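Local coordinates for protein exonuclease mut-7 homolog (Aedes aegypti, PDB 7JW2) that probably trims the 3' ends of Argonaute-bound microRNAs as a magnesium-dependent 3'-5' exoribonuclease, this chain being its exonuclease domain, at residues Gly46-Ser51 with Ile100-Lys105. Sequence-based numbering, arbitrary orientation.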
loop_
_atom_site.group_PDB
_atom_site.type_symbol
_atom_site.label_atom_id
_atom_site.label_comp_id
_atom_site.label_asym_id
_atom_site.label_seq_id
_atom_site.Cartn_x
_atom_site.Cartn_y
_atom_site.Cartn_z
ATOM N N GLY A 46 12.458 -27.023 16.917
ATOM C CA GLY A 46 13.009 -26.203 15.862
ATOM C C GLY A 46 12.795 -24.720 16.100
ATOM O O GLY A 46 12.370 -24.273 17.167
ATOM N N ALA A 47 13.104 -23.942 15.066
ATOM C CA ALA A 47 12.977 -22.496 15.155
ATOM C C ALA A 47 11.514 -22.074 15.086
ATOM O O ALA A 47 10.664 -22.768 14.521
ATOM C CB ALA A 47 13.769 -21.821 14.035
ATOM N N ASN A 48 11.221 -20.918 15.668
ATOM C CA ASN A 48 9.866 -20.395 15.643
ATOM C C ASN A 48 9.562 -19.774 14.285
ATOM O O ASN A 48 10.439 -19.185 13.643
ATOM C CB ASN A 48 9.679 -19.369 16.756
ATOM C CG ASN A 48 9.429 -20.017 18.098
ATOM O OD1 ASN A 48 8.378 -20.619 18.324
ATOM N ND2 ASN A 48 10.391 -19.899 18.997
ATOM N N GLU A 49 8.314 -19.933 13.838
ATOM C CA GLU A 49 7.851 -19.405 12.561
ATOM C C GLU A 49 6.463 -18.813 12.747
ATOM O O GLU A 49 5.612 -19.431 13.390
ATOM C CB GLU A 49 7.810 -20.500 11.489
ATOM C CG GLU A 49 9.164 -20.863 10.918
ATOM C CD GLU A 49 9.041 -21.751 9.701
ATOM O OE1 GLU A 49 9.681 -21.453 8.668
ATOM O OE2 GLU A 49 8.293 -22.745 9.781
ATOM N N VAL A 50 6.246 -17.609 12.199
ATOM C CA VAL A 50 4.959 -16.927 12.312
ATOM C C VAL A 50 3.946 -17.541 11.357
ATOM O O VAL A 50 4.246 -17.791 10.180
ATOM C CB VAL A 50 5.113 -15.425 12.012
ATOM C CG1 VAL A 50 3.783 -14.688 12.269
ATOM C CG2 VAL A 50 6.209 -14.826 12.857
ATOM N N SER A 51 2.719 -17.742 11.848
ATOM C CA SER A 51 1.599 -18.112 10.990
ATOM C C SER A 51 0.752 -16.904 10.600
ATOM O O SER A 51 0.526 -16.668 9.409
ATOM C CB SER A 51 0.733 -19.178 11.686
ATOM O OG SER A 51 -0.467 -19.402 10.965
ATOM N N ILE A 100 7.588 -9.491 19.845
ATOM C CA ILE A 100 8.486 -8.580 19.140
ATOM C C ILE A 100 9.909 -9.120 19.123
ATOM O O ILE A 100 10.591 -9.065 18.092
ATOM C CB ILE A 100 8.420 -7.171 19.755
ATOM C CG1 ILE A 100 7.054 -6.541 19.465
ATOM C CG2 ILE A 100 9.526 -6.295 19.178
ATOM C CD1 ILE A 100 6.805 -5.230 20.198
ATOM N N SER A 101 10.389 -9.641 20.253
ATOM C CA SER A 101 11.717 -10.251 20.259
ATOM C C SER A 101 11.775 -11.443 19.315
ATOM O O SER A 101 12.762 -11.632 18.592
ATOM C CB SER A 101 12.098 -10.667 21.676
ATOM O OG SER A 101 11.939 -9.575 22.561
ATOM N N MET A 102 10.712 -12.246 19.289
ATOM C CA MET A 102 10.693 -13.411 18.415
ATOM C C MET A 102 10.608 -13.018 16.941
ATOM O O MET A 102 11.165 -13.718 16.091
ATOM C CB MET A 102 9.531 -14.321 18.799
ATOM C CG MET A 102 9.681 -15.748 18.317
ATOM S SD MET A 102 8.459 -16.853 19.074
ATOM C CE MET A 102 9.043 -16.865 20.763
ATOM N N PHE A 103 9.913 -11.917 16.616
ATOM C CA PHE A 103 9.906 -11.425 15.236
ATOM C C PHE A 103 11.318 -11.146 14.738
ATOM O O PHE A 103 11.605 -11.315 13.548
ATOM C CB PHE A 103 9.092 -10.132 15.093
ATOM C CG PHE A 103 7.601 -10.293 15.245
ATOM C CD1 PHE A 103 6.951 -11.454 14.862
ATOM C CD2 PHE A 103 6.844 -9.246 15.746
ATOM C CE1 PHE A 103 5.566 -11.568 15.012
ATOM C CE2 PHE A 103 5.470 -9.351 15.891
ATOM C CZ PHE A 103 4.831 -10.521 15.538
ATOM N N GLN A 104 12.205 -10.658 15.615
ATOM C CA GLN A 104 13.526 -10.263 15.132
ATOM C C GLN A 104 14.269 -11.446 14.536
ATOM O O GLN A 104 15.126 -11.268 13.664
ATOM C CB GLN A 104 14.351 -9.616 16.248
ATOM C CG GLN A 104 13.622 -8.545 17.071
ATOM C CD GLN A 104 13.275 -7.263 16.307
ATOM O OE1 GLN A 104 13.549 -7.122 15.110
ATOM N NE2 GLN A 104 12.674 -6.309 17.015
ATOM N N LYS A 105 13.933 -12.661 14.964
ATOM C CA LYS A 105 14.573 -13.853 14.438
ATOM C C LYS A 105 13.734 -14.536 13.370
ATOM O O LYS A 105 14.287 -15.046 12.394
ATOM C CB LYS A 105 14.882 -14.846 15.573
ATOM C CG LYS A 105 15.336 -14.253 16.946
ATOM C CD LYS A 105 16.124 -12.924 16.898
ATOM C CE LYS A 105 16.642 -12.464 18.257
ATOM N NZ LYS A 105 16.705 -10.961 18.288
#
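Val-50 and Phe-103 make the buried half of this contact, and Asn-48 with Met-102 the half nearer solvent. CG2 of Val-50 lies at the rim of the Phe-103 ring, close to the ring plane, 4.0 Å from CE1; the approach is therefore to the ring's edge and not over its face. Although the Phe-103 CB points away from 46-51, its ring swings back, with CG anti to the carbonyl carbon (chi1 -70°). Leu-107 touches Val-50, and Phe-110 meets the Phe-103 ring with planes at about 60°, which places the methyl-ring contact in a larger apolar layer. Trp-40 of strand 33-40 is in contact with both halves, through Val-50 and through Asn-48 and Met-102.

The outer half is made mainly by the Met-102 sulfur. Met-102 extends from the helix with CG anti to the backbone N (chi1 -160°), and its chain bends only at chi3. SD of Met-102 then rests over the flat face of the Asn-48 amide, 3.5 Å from CG, while CE lies 3.8 Å from Asn-48 ND2. The two side chains cross nearly at right angles, in van der Waals contact. Both residues are partly exposed.

Just 162 Å² is buried in all, evidence of a light contact. It seats helix 96-106 against the loop leading into strand 50-56 and Val-50 of that strand, a helix-on-sheet packing that belongs to the mixed alpha/beta core of the RNase H-like 3'-5' exonuclease fold.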